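Local coordinates for aggregation suppressing protein (Salmonella enterica subsp. enterica serovar Typhimurium, PDB 4ZJ9) that probably acts as a small heat shock chaperone that suppresses the aggregation of other proteins under stress, assembling through its alpha-crystallin domain, at residues G77-I82 and S110-E115; Y57-S62 and L129-Y134. One frame throughout, in Å; residues are numbered along the deposited sequence.

Interaction 1: G77-I82 and S110-E115; sequences GGNLNI and SFSLPE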
loop_
_atom_site.group_PDB
_atom_site.type_symbol
_atom_site.label_atom_id
_atom_site.label_comp_id
_atom_site.label_asym_id
_atom_site.label_seq_id
_atom_site.Cartn_x
_atom_site.Cartn_y
_atom_site.Cartn_z
ATOM N N GLY A 77 26.384 4.039 10.881
ATOM C CA GLY A 77 27.579 4.358 10.087
ATOM C C GLY A 77 27.262 5.316 8.952
ATOM O O GLY A 77 27.793 5.197 7.824
ATOM N N GLY A 78 26.375 6.265 9.245
ATOM C CA GLY A 78 25.993 7.257 8.245
ATOM C C GLY A 78 24.959 6.819 7.207
ATOM O O GLY A 78 24.594 7.613 6.352
ATOM N N ASN A 79 24.533 5.556 7.238
ATOM C CA ASN A 79 23.428 5.111 6.369
ATOM C C ASN A 79 22.112 4.873 7.158
ATOM O O ASN A 79 22.113 4.423 8.286
ATOM C CB ASN A 79 23.853 3.906 5.487
ATOM C CG ASN A 79 25.193 4.160 4.753
ATOM O OD1 ASN A 79 25.346 5.128 4.000
ATOM N ND2 ASN A 79 26.164 3.295 4.992
ATOM N N LEU A 80 21.009 5.228 6.503
ATOM C CA LEU A 80 19.633 4.997 6.961
ATOM C C LEU A 80 19.214 3.692 6.364
ATOM O O LEU A 80 19.232 3.550 5.125
ATOM C CB LEU A 80 18.707 6.082 6.417
ATOM C CG LEU A 80 17.214 5.828 6.645
ATOM C CD1 LEU A 80 16.910 5.712 8.137
ATOM C CD2 LEU A 80 16.429 6.954 6.027
ATOM N N ASN A 81 18.811 2.764 7.237
ATOM C CA ASN A 81 18.430 1.432 6.844
ATOM C C ASN A 81 16.988 1.243 7.243
ATOM O O ASN A 81 16.609 1.524 8.393
ATOM C CB ASN A 81 19.310 0.378 7.497
ATOM C CG ASN A 81 20.747 0.447 7.005
ATOM O OD1 ASN A 81 21.017 0.603 5.773
ATOM N ND2 ASN A 81 21.684 0.349 7.948
ATOM N N ILE A 82 16.190 0.856 6.274
ATOM C CA ILE A 82 14.789 0.562 6.489
ATOM C C ILE A 82 14.601 -0.918 6.205
ATOM O O ILE A 82 14.788 -1.362 5.081
ATOM C CB ILE A 82 13.883 1.331 5.508
ATOM C CG1 ILE A 82 14.228 2.820 5.379
ATOM C CG2 ILE A 82 12.383 1.056 5.836
ATOM C CD1 ILE A 82 14.016 3.640 6.604
ATOM N N SER A 110 18.524 1.059 1.776
ATOM C CA SER A 110 19.668 1.762 2.414
ATOM C C SER A 110 19.882 3.077 1.745
ATOM O O SER A 110 19.863 3.169 0.499
ATOM C CB SER A 110 20.914 0.905 2.308
ATOM O OG SER A 110 20.887 -0.077 3.337
ATOM N N PHE A 111 19.970 4.131 2.527
ATOM C CA PHE A 111 20.213 5.484 1.955
ATOM C C PHE A 111 21.286 6.174 2.721
ATOM O O PHE A 111 21.187 6.323 3.941
ATOM C CB PHE A 111 18.925 6.344 1.938
ATOM C CG PHE A 111 17.753 5.667 1.273
ATOM C CD1 PHE A 111 16.963 4.766 1.988
ATOM C CD2 PHE A 111 17.477 5.893 -0.079
ATOM C CE1 PHE A 111 15.906 4.114 1.380
ATOM C CE2 PHE A 111 16.417 5.249 -0.695
ATOM C CZ PHE A 111 15.633 4.342 0.030
ATOM N N SER A 112 22.345 6.582 2.026
ATOM C CA SER A 112 23.439 7.330 2.679
ATOM C C SER A 112 22.872 8.692 3.095
ATOM O O SER A 112 22.125 9.325 2.347
ATOM C CB SER A 112 24.664 7.502 1.745
ATOM O OG SER A 112 25.843 7.140 2.454
ATOM N N LEU A 113 23.133 9.080 4.329
ATOM C CA LEU A 113 22.735 10.374 4.812
ATOM C C LEU A 113 23.908 11.373 4.639
ATOM O O LEU A 113 25.036 11.120 5.031
ATOM C CB LEU A 113 22.354 10.305 6.257
ATOM C CG LEU A 113 21.163 9.389 6.603
ATOM C CD1 LEU A 113 20.968 9.366 8.110
ATOM C CD2 LEU A 113 19.888 9.800 5.893
ATOM N N PRO A 114 23.618 12.534 4.080
ATOM C CA PRO A 114 24.674 13.516 4.173
ATOM C C PRO A 114 25.087 13.817 5.644
ATOM O O PRO A 114 24.258 13.793 6.538
ATOM C CB PRO A 114 24.052 14.710 3.481
ATOM C CG PRO A 114 22.571 14.551 3.604
ATOM C CD PRO A 114 22.284 13.114 3.817
ATOM N N GLU A 115 26.374 14.007 5.907
ATOM C CA GLU A 115 26.813 14.450 7.236
ATOM C C GLU A 115 26.360 15.897 7.191
ATOM O O GLU A 115 26.786 16.619 6.278
ATOM C CB GLU A 115 28.354 14.324 7.409
#

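Interaction 2: Y57-S62 and L129-Y134; sequences YLLTVS and LLVEIY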
loop_
_atom_site.group_PDB
_atom_site.type_symbol
_atom_site.label_atom_id
_atom_site.label_comp_id
_atom_site.label_asym_id
_atom_site.label_seq_id
_atom_site.Cartn_x
_atom_site.Cartn_y
_atom_site.Cartn_z
ATOM N N TYR A 57 14.723 16.230 3.122
ATOM C CA TYR A 57 14.288 15.217 2.199
ATOM C C TYR A 57 13.069 14.492 2.788
ATOM O O TYR A 57 12.882 14.457 3.957
ATOM C CB TYR A 57 15.420 14.230 1.925
ATOM C CG TYR A 57 16.675 14.862 1.373
ATOM C CD1 TYR A 57 17.684 15.348 2.222
ATOM C CD2 TYR A 57 16.858 14.983 0.012
ATOM C CE1 TYR A 57 18.827 15.951 1.702
ATOM C CE2 TYR A 57 17.996 15.565 -0.514
ATOM C CZ TYR A 57 18.975 16.056 0.320
ATOM O OH TYR A 57 20.067 16.635 -0.272
ATOM N N LEU A 58 12.229 13.948 1.924
ATOM C CA LEU A 58 11.123 13.077 2.321
ATOM C C LEU A 58 11.233 11.808 1.537
ATOM O O LEU A 58 11.193 11.819 0.318
ATOM C CB LEU A 58 9.761 13.707 2.140
ATOM C CG LEU A 58 8.598 12.770 2.560
ATOM C CD1 LEU A 58 8.491 12.621 4.073
ATOM C CD2 LEU A 58 7.258 13.230 1.976
ATOM N N LEU A 59 11.395 10.714 2.260
ATOM C CA LEU A 59 11.425 9.399 1.670
ATOM C C LEU A 59 10.062 8.774 1.894
ATOM O O LEU A 59 9.531 8.744 3.025
ATOM C CB LEU A 59 12.501 8.549 2.365
ATOM C CG LEU A 59 12.474 7.083 2.002
ATOM C CD1 LEU A 59 12.880 6.892 0.553
ATOM C CD2 LEU A 59 13.408 6.379 2.976
ATOM N N THR A 60 9.475 8.281 0.824
ATOM C CA THR A 60 8.211 7.554 0.929
ATOM C C THR A 60 8.377 6.148 0.413
ATOM O O THR A 60 8.730 5.933 -0.760
ATOM C CB THR A 60 7.116 8.313 0.079
ATOM O OG1 THR A 60 6.965 9.613 0.644
ATOM C CG2 THR A 60 5.789 7.626 0.140
ATOM N N VAL A 61 8.091 5.171 1.274
ATOM C CA VAL A 61 8.193 3.792 0.867
ATOM C C VAL A 61 6.791 3.168 0.831
ATOM O O VAL A 61 6.017 3.312 1.768
ATOM C CB VAL A 61 9.080 3.006 1.840
ATOM C CG1 VAL A 61 9.357 1.597 1.312
ATOM C CG2 VAL A 61 10.384 3.738 2.024
ATOM N N SER A 62 6.502 2.472 -0.275
ATOM C CA SER A 62 5.197 1.786 -0.470
ATOM C C SER A 62 5.237 0.452 0.297
ATOM O O SER A 62 6.008 -0.429 -0.065
ATOM C CB SER A 62 4.903 1.490 -1.933
ATOM O OG SER A 62 3.566 0.909 -2.061
ATOM N N LEU A 129 5.255 4.444 4.132
ATOM C CA LEU A 129 6.141 4.774 5.236
ATOM C C LEU A 129 6.804 6.068 4.826
ATOM O O LEU A 129 7.482 6.102 3.784
ATOM C CB LEU A 129 7.182 3.681 5.400
ATOM C CG LEU A 129 8.213 4.001 6.518
ATOM C CD1 LEU A 129 7.621 4.110 7.927
ATOM C CD2 LEU A 129 9.211 2.869 6.458
ATOM N N LEU A 130 6.595 7.112 5.597
ATOM C CA LEU A 130 7.098 8.419 5.336
ATOM C C LEU A 130 8.192 8.773 6.327
ATOM O O LEU A 130 7.943 8.878 7.531
ATOM C CB LEU A 130 5.975 9.459 5.453
ATOM C CG LEU A 130 5.249 9.640 4.101
ATOM C CD1 LEU A 130 4.367 8.474 3.738
ATOM C CD2 LEU A 130 4.342 10.851 4.217
ATOM N N VAL A 131 9.385 9.013 5.808
ATOM C CA VAL A 131 10.564 9.314 6.602
ATOM C C VAL A 131 11.135 10.684 6.237
ATOM O O VAL A 131 11.625 10.898 5.117
ATOM C CB VAL A 131 11.618 8.248 6.378
ATOM C CG1 VAL A 131 12.785 8.500 7.359
ATOM C CG2 VAL A 131 11.005 6.905 6.697
ATOM N N GLU A 132 11.071 11.626 7.169
ATOM C CA GLU A 132 11.658 12.951 6.967
ATOM C C GLU A 132 13.087 12.928 7.422
ATOM O O GLU A 132 13.393 12.457 8.501
ATOM C CB GLU A 132 10.926 14.042 7.769
ATOM C CG GLU A 132 9.425 14.027 7.492
ATOM C CD GLU A 132 8.654 15.102 8.237
ATOM O OE1 GLU A 132 9.163 15.612 9.270
ATOM O OE2 GLU A 132 7.531 15.426 7.768
ATOM N N ILE A 133 13.932 13.458 6.568
ATOM C CA ILE A 133 15.350 13.484 6.782
ATOM C C ILE A 133 15.746 14.972 6.693
ATOM O O ILE A 133 15.464 15.647 5.709
ATOM C CB ILE A 133 16.102 12.669 5.743
ATOM C CG1 ILE A 133 15.695 11.195 5.770
ATOM C CG2 ILE A 133 17.605 12.810 5.916
ATOM C CD1 ILE A 133 15.792 10.585 4.378
ATOM N N TYR A 134 16.385 15.448 7.754
ATOM C CA TYR A 134 16.676 16.888 7.949
ATOM C C TYR A 134 18.200 17.087 8.056
ATOM O O TYR A 134 18.863 16.258 8.688
ATOM C CB TYR A 134 15.968 17.349 9.242
ATOM C CG TYR A 134 14.473 17.154 9.206
#

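Interaction 1: G77-I82 and S110-E115
Leu80 and Phe111 pair at the centre of an antiparallel strand contact in the smaller sheet of the alpha-crystallin beta-sandwich. Backbone bonds set the register: Leu80 N gives its hydrogen to Phe111 O at 2.8 Å, and Phe111 N answers to Leu80 O. Where the strand 107-112 ends, Leu113 N adds a third bond, to Gly78 O at 2.9 Å. Gly78 suits the turn before strand 79-84, because at its backbone angles a side chain would press on the preceding carbonyl oxygen.

The outer face of the sheet is polar. Two asparagines of one strand each accept from a serine of the other: Ser112 OG approaches Asn79 OD1 almost head-on, with a C=O...O angle of 176°, whereas Ser110 OG reaches Asn81 OD1 from a direction tilted 23° out of the amide plane. Short polar side chains can bridge the strands here while staying beside solvent.

The inner face is apolar. Leu80 has CG anti to its backbone N (chi1 171°), which swings CD2 toward Ile133 of the other sheet. Phe111 meets Tyr47 edge-to-face, and Leu113 lays its CD2 against Leu80 CB at 3.9 Å.

Interaction 2: Y57-S62 and L129-Y134
Val61 and Leu129 are joined by the shortest polar bonds of this contact, Val61 N to Leu129 O and Leu129 N to Val61 O, each 2.7 Å. They open a regular antiparallel pairing of strands 56-62 and 128-134, the two central strands of the larger sheet in the alpha-crystallin beta-sandwich. Two further hydrogen-bonded pairs follow, Leu59 with Val131 and Tyr57 with Ile133; the bond from Leu59 N to Val131 O is nearly straight, 177° at the hydrogen. Between these pairs, CA-H groups also lean on carbonyls, as Thr60 CA does on Leu129 O at 3.3 Å.

Leu59, Val61, Leu129, Val131 and Ile133 send their side chains into the sandwich, where branched aliphatic groups fill the core without polar atoms that would need partners. Leu59 CB and Val131 CB lie 4.1 Å apart. Tyr57 shares this face at its margin, its ring edge near Ile133 O; its side chain also packs on Ile98 of the second subunit.

The other face mixes apolar and polar groups. Thr60 and Leu130 run alongside one another, Thr60 CG2 4.0 Å from Leu130 CD1; Thr60 also packs on Ile102 of the second subunit. In Leu58, CG stands opposite the backbone N (chi1 180°) and a chi2 of 73° turns methyl CD1 toward the aliphatic part of the extended Glu132, 3.8 Å from Glu132 CG.

How the interactions relate
The two contacts belong to the two facing sheets of one beta-sandwich, with centres about 12 Å apart. Interaction 1 joins strands 79-84 and 107-112; interaction 2 joins 56-62 and 128-134. Along the chain, interaction 1 is nested within the loop that interaction 2 closes, so the smaller sheet is one block of sequence inserted between the second and third strands of the larger. Their apolar faces meet: Phe111 CE1 touches Leu59 CD2 at 3.7 Å, Ile82 packs on Leu129, and Leu113 CD2 lies 3.8 Å from Ile133 CG2. Interaction 2 lies deeper and also meets the second subunit; interaction 1 lies nearer the surface. Both apolar faces contribute to the hydrophobic core of the alpha-crystallin domain.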